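Local coordinates for twitching motility pilus retraction protein (Geobacter sulfurreducens PCA, PDB 5ZFQ) that probably hydrolyses ATP as a hexameric motor that drives the retraction of type IV pili and so powers twitching motility, at residues Tyr127-Phe132 with Ile169-Asn174; Leu243-His248 with Ser283-Gly288; Gly302-Leu307 with Lys354-Leu359. All blocks are in the same frame, centred on the assembly; numbering follows the deposited sequence.

Interaction 1 (Tyr127-Phe132 with Ile169-Asn174)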
ATOM      1  N   TYR A 127     -15.336  33.206  28.587  1.00 50.62           N
ATOM      2  CA  TYR A 127     -14.527  32.980  29.782  1.00 52.49           C
ATOM      3  C   TYR A 127     -15.263  32.009  30.698  1.00 53.66           C
ATOM      4  O   TYR A 127     -14.676  31.052  31.229  1.00 53.14           O
ATOM      5  CB  TYR A 127     -14.239  34.291  30.533  1.00 54.71           C
ATOM      6  CG  TYR A 127     -13.185  35.206  29.916  1.00 56.27           C
ATOM      7  CD1 TYR A 127     -11.816  34.878  29.971  1.00 56.06           C
ATOM      8  CD2 TYR A 127     -13.545  36.428  29.320  1.00 57.71           C
ATOM      9  CE1 TYR A 127     -10.832  35.740  29.419  1.00 56.48           C
ATOM     10  CE2 TYR A 127     -12.570  37.295  28.774  1.00 58.21           C
ATOM     11  CZ  TYR A 127     -11.218  36.944  28.826  1.00 57.43           C
ATOM     12  OH  TYR A 127     -10.258  37.779  28.284  1.00 57.59           O
ATOM     13  N   LYS A 128     -16.563  32.254  30.860  1.00 55.39           N
ATOM     14  CA  LYS A 128     -17.362  31.495  31.809  1.00 56.50           C
ATOM     15  C   LYS A 128     -17.948  30.228  31.168  1.00 55.73           C
ATOM     16  O   LYS A 128     -18.693  30.285  30.187  1.00 56.39           O
ATOM     17  CB  LYS A 128     -18.471  32.376  32.400  1.00 59.38           C
ATOM     18  CG  LYS A 128     -19.231  31.722  33.547  1.00 61.82           C
ATOM     19  CD  LYS A 128     -20.245  32.678  34.185  1.00 66.29           C
ATOM     20  CE  LYS A 128     -20.924  32.055  35.417  1.00 68.02           C
ATOM     21  NZ  LYS A 128     -20.444  32.643  36.708  1.00 69.43           N
ATOM     22  N   ILE A 129     -17.587  29.085  31.745  1.00 54.42           N
ATOM     23  CA  ILE A 129     -18.065  27.786  31.291  1.00 53.41           C
ATOM     24  C   ILE A 129     -19.444  27.434  31.875  1.00 54.38           C
ATOM     25  O   ILE A 129     -19.600  27.245  33.090  1.00 54.74           O
ATOM     26  CB  ILE A 129     -17.061  26.666  31.647  1.00 51.65           C
ATOM     27  CG1 ILE A 129     -15.837  26.716  30.719  1.00 50.66           C
ATOM     28  CG2 ILE A 129     -17.738  25.303  31.552  1.00 51.07           C
ATOM     29  CD1 ILE A 129     -14.713  27.663  31.154  1.00 50.54           C
ATOM     30  N   LEU A 130     -20.433  27.368  30.988  1.00 55.05           N
ATOM     31  CA  LEU A 130     -21.797  26.939  31.313  1.00 56.00           C
ATOM     32  C   LEU A 130     -21.856  25.716  32.229  1.00 55.99           C
ATOM     33  O   LEU A 130     -21.055  24.781  32.093  1.00 54.30           O
ATOM     34  CB  LEU A 130     -22.563  26.628  30.024  1.00 55.80           C
ATOM     35  CG  LEU A 130     -22.734  27.779  29.036  1.00 56.07           C
ATOM     36  CD1 LEU A 130     -23.151  27.243  27.669  1.00 55.89           C
ATOM     37  CD2 LEU A 130     -23.739  28.807  29.578  1.00 57.15           C
ATOM     38  N   THR A 131     -22.817  25.706  33.148  1.00 57.98           N
ATOM     39  CA  THR A 131     -22.940  24.574  34.065  1.00 58.62           C
ATOM     40  C   THR A 131     -23.922  23.484  33.562  1.00 65.86           C
ATOM     41  O   THR A 131     -24.602  23.653  32.546  1.00 66.28           O
ATOM     42  CB  THR A 131     -23.361  25.052  35.483  1.00 69.25           C
ATOM     43  OG1 THR A 131     -23.289  23.947  36.402  1.00 69.40           O
ATOM     44  CG2 THR A 131     -24.764  25.643  35.484  1.00 70.25           C
ATOM     45  N   PHE A 132     -23.956  22.359  34.270  1.00 65.61           N
ATOM     46  CA  PHE A 132     -24.889  21.280  33.978  1.00 66.25           C
ATOM     47  C   PHE A 132     -26.334  21.764  33.992  1.00 68.06           C
ATOM     48  O   PHE A 132     -27.112  21.430  33.098  1.00 68.57           O
ATOM     49  CB  PHE A 132     -24.724  20.148  34.987  1.00 66.08           C
ATOM     50  CG  PHE A 132     -23.339  19.599  35.055  1.00 64.96           C
ATOM     51  CD1 PHE A 132     -22.381  20.196  35.855  1.00 65.15           C
ATOM     52  CD2 PHE A 132     -22.992  18.487  34.312  1.00 64.00           C
ATOM     53  CE1 PHE A 132     -21.098  19.686  35.922  1.00 64.17           C
ATOM     54  CE2 PHE A 132     -21.722  17.977  34.367  1.00 63.11           C
ATOM     55  CZ  PHE A 132     -20.769  18.574  35.176  1.00 63.19           C
ATOM     56  N   ILE A 169     -17.899  19.145  32.478  1.00 35.65           N
ATOM     57  CA  ILE A 169     -17.328  18.056  33.255  1.00 34.74           C
ATOM     58  C   ILE A 169     -15.919  18.408  33.735  1.00 34.09           C
ATOM     59  O   ILE A 169     -15.593  18.245  34.920  1.00 33.92           O
ATOM     60  CB  ILE A 169     -17.290  16.745  32.437  1.00 33.47           C
ATOM     61  CG1 ILE A 169     -18.699  16.150  32.337  1.00 33.64           C
ATOM     62  CG2 ILE A 169     -16.339  15.753  33.077  1.00 32.58           C
ATOM     63  CD1 ILE A 169     -18.844  15.054  31.301  1.00 33.02           C
ATOM     64  N   ILE A 170     -15.096  18.907  32.818  1.00 33.45           N
ATOM     65  CA  ILE A 170     -13.723  19.230  33.158  1.00 33.55           C
ATOM     66  C   ILE A 170     -13.667  20.395  34.135  1.00 34.65           C
ATOM     67  O   ILE A 170     -12.862  20.373  35.084  1.00 35.84           O
ATOM     68  CB  ILE A 170     -12.898  19.536  31.893  1.00 33.50           C
ATOM     69  CG1 ILE A 170     -12.624  18.222  31.144  1.00 33.24           C
ATOM     70  CG2 ILE A 170     -11.582  20.199  32.250  1.00 33.33           C
ATOM     71  CD1 ILE A 170     -12.374  18.382  29.680  1.00 33.10           C
ATOM     72  N   ASP A 171     -14.532  21.387  33.928  1.00 34.55           N
ATOM     73  CA  ASP A 171     -14.617  22.523  34.831  1.00 35.02           C
ATOM     74  C   ASP A 171     -14.905  22.063  36.254  1.00 35.50           C
ATOM     75  O   ASP A 171     -14.297  22.550  37.212  1.00 36.26           O
ATOM     76  CB  ASP A 171     -15.703  23.496  34.379  1.00 36.16           C
ATOM     77  CG  ASP A 171     -15.768  24.742  35.245  1.00 38.01           C
ATOM     78  OD1 ASP A 171     -14.712  25.340  35.568  1.00 37.86           O
ATOM     79  OD2 ASP A 171     -16.892  25.126  35.618  1.00 39.90           O
ATOM     80  N   LYS A 172     -15.841  21.124  36.385  1.00 34.69           N
ATOM     81  CA  LYS A 172     -16.218  20.603  37.686  1.00 34.19           C
ATOM     82  C   LYS A 172     -15.041  19.862  38.326  1.00 32.97           C
ATOM     83  O   LYS A 172     -14.805  19.982  39.538  1.00 33.24           O
ATOM     84  CB  LYS A 172     -17.426  19.683  37.567  1.00 34.78           C
ATOM     85  CG  LYS A 172     -17.835  19.067  38.902  1.00 36.02           C
ATOM     86  CD  LYS A 172     -18.927  18.008  38.743  1.00 37.03           C
ATOM     87  CE  LYS A 172     -19.379  17.456  40.096  1.00 38.75           C
ATOM     88  NZ  LYS A 172     -20.023  18.485  40.995  1.00 40.67           N
ATOM     89  N   ILE A 173     -14.307  19.105  37.508  1.00 31.27           N
ATOM     90  CA  ILE A 173     -13.165  18.353  37.972  1.00 30.39           C
ATOM     91  C   ILE A 173     -12.072  19.289  38.451  1.00 35.23           C
ATOM     92  O   ILE A 173     -11.516  19.116  39.536  1.00 35.42           O
ATOM     93  CB  ILE A 173     -12.619  17.453  36.861  1.00 35.21           C
ATOM     94  CG1 ILE A 173     -13.608  16.330  36.566  1.00 29.58           C
ATOM     95  CG2 ILE A 173     -11.245  16.883  37.228  1.00 29.41           C
ATOM     96  CD1 ILE A 173     -13.241  15.508  35.354  1.00 28.99           C
ATOM     97  N   ASN A 174     -11.769  20.272  37.610  1.00 34.95           N
ATOM     98  CA  ASN A 174     -10.797  21.312  37.885  1.00 35.33           C
ATOM     99  C   ASN A 174     -11.104  22.099  39.162  1.00 37.57           C
ATOM    100  O   ASN A 174     -10.188  22.620  39.830  1.00 38.05           O
ATOM    101  CB  ASN A 174     -10.754  22.253  36.676  1.00 34.53           C
ATOM    102  CG  ASN A 174      -9.690  23.334  36.782  1.00 33.55           C
ATOM    103  OD1 ASN A 174      -8.724  23.219  37.527  1.00 33.33           O
ATOM    104  ND2 ASN A 174      -9.882  24.403  36.024  1.00 33.29           N
TER
HETATM  105  O   HOH W   1     -17.546  27.610  35.710  1.00 40.53           O

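Interaction 2 (Leu243-His248 with Ser283-Gly288)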
ATOM      1  N   LEU A 243      -5.164   4.203  29.655  1.00 34.40           N
ATOM      2  CA  LEU A 243      -5.315   5.214  30.684  1.00 34.02           C
ATOM      3  C   LEU A 243      -6.378   4.763  31.700  1.00 33.95           C
ATOM      4  O   LEU A 243      -6.151   4.801  32.921  1.00 33.51           O
ATOM      5  CB  LEU A 243      -5.665   6.566  30.044  1.00 29.70           C
ATOM      6  CG  LEU A 243      -4.497   7.300  29.360  1.00 29.84           C
ATOM      7  CD1 LEU A 243      -4.967   8.242  28.291  1.00 29.97           C
ATOM      8  CD2 LEU A 243      -3.702   8.079  30.370  1.00 29.51           C
ATOM      9  N   ALA A 244      -7.504   4.282  31.179  1.00 29.88           N
ATOM     10  CA  ALA A 244      -8.651   3.904  31.995  1.00 39.50           C
ATOM     11  C   ALA A 244      -8.367   2.681  32.867  1.00 39.65           C
ATOM     12  O   ALA A 244      -8.843   2.609  33.997  1.00 40.18           O
ATOM     13  CB  ALA A 244      -9.873   3.650  31.104  1.00 30.06           C
ATOM     14  N   GLU A 245      -7.604   1.724  32.335  1.00 39.47           N
ATOM     15  CA  GLU A 245      -7.199   0.521  33.082  1.00 38.65           C
ATOM     16  C   GLU A 245      -6.236   0.791  34.232  1.00 37.38           C
ATOM     17  O   GLU A 245      -6.158  -0.004  35.166  1.00 36.98           O
ATOM     18  CB  GLU A 245      -6.536  -0.503  32.160  1.00 39.62           C
ATOM     19  CG  GLU A 245      -7.417  -1.621  31.655  1.00 41.16           C
ATOM     20  CD  GLU A 245      -6.612  -2.641  30.849  1.00 43.71           C
ATOM     21  OE1 GLU A 245      -6.214  -2.301  29.707  1.00 45.14           O
ATOM     22  OE2 GLU A 245      -6.366  -3.769  31.355  1.00 45.50           O
ATOM     23  N   THR A 246      -5.496   1.893  34.143  1.00 36.66           N
ATOM     24  CA  THR A 246      -4.399   2.142  35.057  1.00 37.09           C
ATOM     25  C   THR A 246      -4.645   3.330  35.984  1.00 36.93           C
ATOM     26  O   THR A 246      -3.715   4.052  36.360  1.00 36.89           O
ATOM     27  CB  THR A 246      -3.087   2.354  34.282  1.00 37.95           C
ATOM     28  OG1 THR A 246      -3.257   3.385  33.299  1.00 38.22           O
ATOM     29  CG2 THR A 246      -2.665   1.054  33.609  1.00 38.12           C
ATOM     30  N   GLY A 247      -5.900   3.521  36.367  1.00 34.44           N
ATOM     31  CA  GLY A 247      -6.223   4.466  37.415  1.00 33.80           C
ATOM     32  C   GLY A 247      -6.389   5.904  36.974  1.00 33.22           C
ATOM     33  O   GLY A 247      -6.520   6.800  37.809  1.00 33.45           O
ATOM     34  N   HIS A 248      -6.396   6.141  35.671  1.00 32.78           N
ATOM     35  CA  HIS A 248      -6.697   7.471  35.179  1.00 32.50           C
ATOM     36  C   HIS A 248      -8.177   7.596  34.925  1.00 32.18           C
ATOM     37  O   HIS A 248      -8.904   6.592  34.879  1.00 32.77           O
ATOM     38  CB  HIS A 248      -5.917   7.766  33.914  1.00 34.00           C
ATOM     39  CG  HIS A 248      -4.444   7.565  34.073  1.00 35.83           C
ATOM     40  ND1 HIS A 248      -3.847   6.327  33.963  1.00 37.05           N
ATOM     41  CD2 HIS A 248      -3.453   8.433  34.377  1.00 36.39           C
ATOM     42  CE1 HIS A 248      -2.548   6.445  34.174  1.00 37.36           C
ATOM     43  NE2 HIS A 248      -2.283   7.712  34.429  1.00 37.12           N
ATOM     44  N   SER A 283     -15.611  -3.844  29.817  1.00 41.49           N
ATOM     45  CA  SER A 283     -16.522  -4.227  30.888  1.00 42.34           C
ATOM     46  C   SER A 283     -15.952  -3.743  32.211  1.00 41.94           C
ATOM     47  O   SER A 283     -16.696  -3.377  33.122  1.00 41.81           O
ATOM     48  CB  SER A 283     -16.774  -5.751  30.916  1.00 44.23           C
ATOM     49  OG  SER A 283     -15.583  -6.508  31.071  1.00 45.10           O
ATOM     50  N   PHE A 284     -14.626  -3.715  32.284  1.00 41.80           N
ATOM     51  CA  PHE A 284     -13.919  -3.329  33.497  1.00 42.72           C
ATOM     52  C   PHE A 284     -13.864  -1.800  33.699  1.00 40.97           C
ATOM     53  O   PHE A 284     -14.136  -1.309  34.803  1.00 40.97           O
ATOM     54  CB  PHE A 284     -12.500  -3.935  33.472  1.00 44.17           C
ATOM     55  CG  PHE A 284     -11.607  -3.455  34.582  1.00 45.46           C
ATOM     56  CD1 PHE A 284     -12.100  -3.263  35.878  1.00 46.70           C
ATOM     57  CD2 PHE A 284     -10.261  -3.212  34.341  1.00 45.66           C
ATOM     58  CE1 PHE A 284     -11.273  -2.818  36.912  1.00 47.06           C
ATOM     59  CE2 PHE A 284      -9.425  -2.771  35.370  1.00 46.31           C
ATOM     60  CZ  PHE A 284      -9.943  -2.575  36.659  1.00 46.84           C
ATOM     61  N   VAL A 285     -13.530  -1.058  32.640  1.00 39.72           N
ATOM     62  CA  VAL A 285     -13.151   0.348  32.800  1.00 39.11           C
ATOM     63  C   VAL A 285     -14.260   1.356  32.444  1.00 38.89           C
ATOM     64  O   VAL A 285     -14.216   2.508  32.906  1.00 38.89           O
ATOM     65  CB  VAL A 285     -11.878   0.701  31.954  1.00 33.26           C
ATOM     66  CG1 VAL A 285     -10.732  -0.250  32.244  1.00 34.36           C
ATOM     67  CG2 VAL A 285     -12.199   0.736  30.476  1.00 32.42           C
ATOM     68  N   LEU A 286     -15.243   0.935  31.645  1.00 39.00           N
ATOM     69  CA  LEU A 286     -16.344   1.818  31.229  1.00 38.23           C
ATOM     70  C   LEU A 286     -17.143   2.267  32.433  1.00 38.88           C
ATOM     71  O   LEU A 286     -17.606   1.430  33.215  1.00 39.73           O
ATOM     72  CB  LEU A 286     -17.264   1.107  30.236  1.00 38.50           C
ATOM     73  CG  LEU A 286     -18.142   1.908  29.273  1.00 37.58           C
ATOM     74  CD1 LEU A 286     -17.329   2.950  28.498  1.00 36.25           C
ATOM     75  CD2 LEU A 286     -18.839   0.964  28.309  1.00 38.08           C
ATOM     76  N   GLU A 287     -17.281   3.579  32.609  1.00 38.66           N
ATOM     77  CA  GLU A 287     -18.003   4.107  33.768  1.00 39.67           C
ATOM     78  C   GLU A 287     -19.230   4.871  33.315  1.00 39.37           C
ATOM     79  O   GLU A 287     -20.077   5.248  34.126  1.00 40.52           O
ATOM     80  CB  GLU A 287     -17.104   4.998  34.635  1.00 40.10           C
ATOM     81  CG  GLU A 287     -16.051   4.233  35.451  1.00 41.86           C
ATOM     82  CD  GLU A 287     -16.662   3.181  36.396  1.00 44.81           C
ATOM     83  OE1 GLU A 287     -17.826   3.363  36.849  1.00 45.58           O
ATOM     84  OE2 GLU A 287     -15.978   2.160  36.667  1.00 47.11           O
ATOM     85  N   GLY A 288     -19.343   5.079  32.011  1.00 38.28           N
ATOM     86  CA  GLY A 288     -20.484   5.794  31.481  1.00 38.51           C
ATOM     87  C   GLY A 288     -20.385   6.170  30.016  1.00 37.82           C
ATOM     88  O   GLY A 288     -19.303   6.425  29.474  1.00 37.35           O
TER

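Interaction 3 (Gly302-Leu307 with Lys354-Leu359)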
ATOM      1  N   GLY A 302     -34.135  27.707  17.805  1.00 60.07           N
ATOM      2  CA  GLY A 302     -33.184  27.301  18.827  1.00 59.29           C
ATOM      3  C   GLY A 302     -33.081  25.794  18.918  1.00 57.42           C
ATOM      4  O   GLY A 302     -33.735  25.087  18.170  1.00 58.76           O
ATOM      5  N   ARG A 303     -32.258  25.297  19.832  1.00 55.03           N
ATOM      6  CA  ARG A 303     -31.998  23.857  19.923  1.00 53.13           C
ATOM      7  C   ARG A 303     -32.029  23.312  21.349  1.00 51.38           C
ATOM      8  O   ARG A 303     -31.421  23.887  22.252  1.00 51.05           O
ATOM      9  CB  ARG A 303     -30.642  23.517  19.298  1.00 53.14           C
ATOM     10  CG  ARG A 303     -30.595  23.698  17.789  1.00 53.95           C
ATOM     11  CD  ARG A 303     -29.373  23.036  17.182  1.00 53.76           C
ATOM     12  NE  ARG A 303     -28.132  23.772  17.444  1.00 56.01           N
ATOM     13  CZ  ARG A 303     -26.914  23.268  17.234  1.00 57.14           C
ATOM     14  NH1 ARG A 303     -26.788  22.019  16.782  1.00 57.01           N
ATOM     15  NH2 ARG A 303     -25.823  23.996  17.480  1.00 57.53           N
ATOM     16  N   VAL A 304     -32.651  22.156  21.509  1.00 49.90           N
ATOM     17  CA  VAL A 304     -32.748  21.460  22.774  1.00 49.07           C
ATOM     18  C   VAL A 304     -31.939  20.178  22.729  1.00 46.30           C
ATOM     19  O   VAL A 304     -31.696  19.642  21.696  1.00 45.04           O
ATOM     20  CB  VAL A 304     -34.189  21.135  23.157  1.00 51.55           C
ATOM     21  CG1 VAL A 304     -34.961  22.400  23.353  1.00 53.97           C
ATOM     22  CG2 VAL A 304     -34.853  20.299  22.103  1.00 51.40           C
ATOM     23  N   LEU A 305     -31.519  19.703  23.882  1.00 44.91           N
ATOM     24  CA  LEU A 305     -30.712  18.521  23.960  1.00 41.75           C
ATOM     25  C   LEU A 305     -31.447  17.258  24.323  1.00 41.09           C
ATOM     26  O   LEU A 305     -32.250  17.244  25.199  1.00 41.89           O
ATOM     27  CB  LEU A 305     -29.585  18.746  24.940  1.00 40.57           C
ATOM     28  CG  LEU A 305     -28.613  17.588  25.017  1.00 38.56           C
ATOM     29  CD1 LEU A 305     -27.633  17.642  23.881  1.00 36.82           C
ATOM     30  CD2 LEU A 305     -27.898  17.532  26.338  1.00 37.97           C
ATOM     31  N   ALA A 306     -31.174  16.209  23.574  1.00 39.47           N
ATOM     32  CA  ALA A 306     -31.717  14.893  23.792  1.00 39.48           C
ATOM     33  C   ALA A 306     -30.505  14.055  24.162  1.00 33.40           C
ATOM     34  O   ALA A 306     -29.477  14.125  23.558  1.00 35.72           O
ATOM     35  CB  ALA A 306     -32.423  14.379  22.579  1.00 34.96           C
ATOM     36  N   LEU A 307     -30.659  13.220  25.150  1.00 33.87           N
ATOM     37  CA  LEU A 307     -29.499  12.559  25.709  1.00 35.32           C
ATOM     38  C   LEU A 307     -29.796  11.126  26.132  1.00 35.60           C
ATOM     39  O   LEU A 307     -30.743  10.858  26.893  1.00 36.22           O
ATOM     40  CB  LEU A 307     -28.974  13.368  26.903  1.00 35.85           C
ATOM     41  CG  LEU A 307     -27.819  12.825  27.740  1.00 35.76           C
ATOM     42  CD1 LEU A 307     -26.451  13.011  27.064  1.00 31.16           C
ATOM     43  CD2 LEU A 307     -27.869  13.478  29.116  1.00 37.13           C
ATOM     44  N   LYS A 354     -42.744  18.064  27.939  1.00 60.47           N
ATOM     45  CA  LYS A 354     -42.414  19.439  28.267  1.00 62.49           C
ATOM     46  C   LYS A 354     -42.625  20.353  27.063  1.00 63.60           C
ATOM     47  O   LYS A 354     -42.424  21.566  27.161  1.00 64.11           O
ATOM     48  CB  LYS A 354     -40.961  19.531  28.756  1.00 61.98           C
ATOM     49  CG  LYS A 354     -40.621  18.644  29.953  1.00 62.72           C
ATOM     50  CD  LYS A 354     -39.145  18.792  30.293  1.00 62.06           C
ATOM     51  CE  LYS A 354     -38.698  17.882  31.431  1.00 62.58           C
ATOM     52  NZ  LYS A 354     -37.198  17.829  31.505  1.00 61.42           N
ATOM     53  N   ARG A 355     -43.017  19.752  25.938  1.00 64.10           N
ATOM     54  CA  ARG A 355     -43.251  20.455  24.671  1.00 64.27           C
ATOM     55  C   ARG A 355     -42.035  21.244  24.179  1.00 62.48           C
ATOM     56  O   ARG A 355     -42.169  22.358  23.665  1.00 61.92           O
ATOM     57  CB  ARG A 355     -44.449  21.401  24.791  1.00 66.71           C
ATOM     58  CG  ARG A 355     -45.799  20.722  24.999  1.00 68.96           C
ATOM     59  CD  ARG A 355     -46.812  21.751  25.409  1.00 71.14           C
ATOM     60  NE  ARG A 355     -48.130  21.182  25.656  1.00 73.73           N
ATOM     61  CZ  ARG A 355     -48.496  20.587  26.793  1.00 75.48           C
ATOM     62  NH1 ARG A 355     -47.639  20.450  27.803  1.00 75.40           N
ATOM     63  NH2 ARG A 355     -49.731  20.121  26.914  1.00 77.04           N
ATOM     64  N   ARG A 356     -40.854  20.659  24.334  1.00 61.64           N
ATOM     65  CA  ARG A 356     -39.619  21.288  23.881  1.00 60.57           C
ATOM     66  C   ARG A 356     -39.308  20.932  22.418  1.00 58.18           C
ATOM     67  O   ARG A 356     -38.674  21.713  21.712  1.00 57.67           O
ATOM     68  CB  ARG A 356     -38.457  20.881  24.788  1.00 62.05           C
ATOM     69  CG  ARG A 356     -38.770  20.928  26.293  1.00 65.08           C
ATOM     70  CD  ARG A 356     -38.777  22.354  26.865  1.00 67.29           C
ATOM     71  NE  ARG A 356     -37.608  23.151  26.463  1.00 68.00           N
ATOM     72  CZ  ARG A 356     -36.348  22.920  26.845  1.00 68.70           C
ATOM     73  NH1 ARG A 356     -36.054  21.893  27.652  1.00 69.44           N
ATOM     74  NH2 ARG A 356     -35.375  23.719  26.410  1.00 68.19           N
ATOM     75  N   ILE A 357     -39.761  19.756  21.979  1.00 56.78           N
ATOM     76  CA  ILE A 357     -39.634  19.320  20.585  1.00 55.37           C
ATOM     77  C   ILE A 357     -40.984  18.862  20.037  1.00 55.97           C
ATOM     78  O   ILE A 357     -41.909  18.605  20.803  1.00 57.65           O
ATOM     79  CB  ILE A 357     -38.610  18.156  20.418  1.00 41.16           C
ATOM     80  CG1 ILE A 357     -39.175  16.840  20.972  1.00 41.85           C
ATOM     81  CG2 ILE A 357     -37.287  18.491  21.063  1.00 36.45           C
ATOM     82  CD1 ILE A 357     -38.195  15.688  20.886  1.00 41.25           C
ATOM     83  N   SER A 358     -41.098  18.743  18.716  1.00 54.56           N
ATOM     84  CA  SER A 358     -42.364  18.317  18.117  1.00 54.38           C
ATOM     85  C   SER A 358     -42.366  16.820  17.812  1.00 54.47           C
ATOM     86  O   SER A 358     -41.310  16.205  17.675  1.00 52.85           O
ATOM     87  CB  SER A 358     -42.655  19.109  16.843  1.00 53.30           C
ATOM     88  OG  SER A 358     -41.872  18.638  15.762  1.00 52.12           O
ATOM     89  N   LEU A 359     -43.562  16.249  17.718  1.00 57.36           N
ATOM     90  CA  LEU A 359     -43.741  14.833  17.435  1.00 60.25           C
ATOM     91  C   LEU A 359     -43.008  14.396  16.148  1.00 59.54           C
ATOM     92  O   LEU A 359     -42.407  13.322  16.130  1.00 59.63           O
ATOM     93  CB  LEU A 359     -45.246  14.497  17.347  1.00 64.19           C
ATOM     94  CG  LEU A 359     -45.673  13.013  17.352  1.00 66.58           C
ATOM     95  CD1 LEU A 359     -45.463  12.363  18.714  1.00 43.35           C
ATOM     96  CD2 LEU A 359     -47.108  12.801  16.875  1.00 44.42           C
TER

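Interaction 1 (Tyr127-Phe132 with Ile169-Asn174)
Ile129 and Asp171 mark one end of this contact, their CA atoms 7.2 Å apart, while Phe132 and Ile169 mark the other, with CA atoms 8.3 Å apart. An irregular linker here runs past one side of helix 162-176 without a backbone bond between them. Ile129 turns its CG2 methyl to Asp171 CB, 3.9 Å away, the two side chains running antiparallel where they meet. With CG anti to the backbone N (chi1 -176°), the carboxylate of Asp171 lies on the linker side, Asp171 OD2 receiving a water's bond at 2.6 Å; the same water bonds weakly to Ile129 O, and OD1 is in a salt bridge with Lys195. Phe132 lies across Ile169 and Lys172 at about a right angle, its CE1 3.9 Å from Lys172 CD and its CZ 4.0 Å from Ile169 CA. Replacing this ring with an alanine would probably open a gap against Ile169 and leave the Lys172 methylenes without their aromatic partner. Lys172 ends in a salt bridge with Glu176. The linker follows strand 117-125 of the antiparallel sheet. Phe132 also packs on Val141 of helix 139-144, and Ile169 on Leu251 of strand 249-254, in the mixed sheet.

Interaction 2 (Leu243-His248 with Ser283-Gly288)
Ala244 meets Val285 where two helices end side by side, with the CA atoms 5.8 Å apart and Ala244 CB 3.7 Å from Val285 CB. The small methyl lets the branched carbon come in directly, and Val285 CG2 also lies against it. Glu245 sets its CG methylene across Val285 CG1 at 3.6 Å and comes obliquely to the Phe284 ring, CG to CD2 at 4.2 Å. From CG the straight chain leads the carboxylate away from the valine: OE1 is bonded to Gln281, and OE2 takes a weak bond from Asn257 of a neighbouring subunit. These helix ends flank the central sheet of the RecA-like ATPase fold, with both Ala244 and Val285 resting on Leu151 of strand 150-155. Helix 234-245 ends at Glu245, Thr246 leaves helical angles, and Gly247 makes the turn with a positive phi (85°) at which a CB would jam against the preceding carbonyl. The ring of His248 folds back on the helix end. Its ND1, 3.0 Å from Leu243 O, meets that oxygen on a lone pair in the carbonyl plane, and Leu243 O takes three donors: Thr246 N, His248 N and ND1. His248 ND1 also bonds to Thr246 OG1, 3.1 Å away and in the ring plane.

Interaction 3 (Gly302-Leu307 with Lys354-Leu359)
Val304 divides its two methyls between two partners, CG1 against a face of the guanidinium of Arg356 and CG2 against Ile357. The first encounter is of a methyl with a flat group: CG1 lies over one face of the guanidinium, 3.4 Å from Arg356 NH2 and 3.8 Å from CZ, displaced from the middle of the plane, so the charged group offers its apolar face to the valine. Bends at chi2 (-77°) and chi3 (-48°) curl the arginine back over the strand instead of letting it run straight out. Val304 also meets Ile357 at a slant, the CG2 methyl of one facing the CG2 methyl of the other. Strand 303-310 is the edge of the mixed sheet within this chain and pairs antiparallel with strand 286-296 in a beta hairpin, Val304 bonding through its backbone to Leu295. The opposing loop links two helices: Arg355 closes helix 344-353 in a Schellman motif with positive phi, and Ser358 stands at the N-cap position of helix 359-365. Between these ends, Ile357 packs on Leu348 and Arg356 on Leu351, both of helix 344-353, and the backbone of Arg356 bonds to Val298 in the connection of the hairpin.

How the interactions relate
All three contacts lack a hydrogen bond directly between their paired segments, yet they differ in setting. Interaction 2 is buried and almost wholly apolar, lies beside a subunit boundary, and has its polar ends tied by neighbours. Interaction 1 is partly buried, apolar at the ring and hydrated where a water joins carboxylate and backbone. Interaction 3 is buried at the valine and isoleucine but carries an exposed arginine at its margin. Interactions 2 and 3 reach the same mixed sheet, through strands 286-296 and 303-310, although their centres are about 32 Å apart; interaction 1 touches that sheet indirectly, tying the linker after the antiparallel sheet to helix 162-176, which packs on it and begins in a probable P-loop.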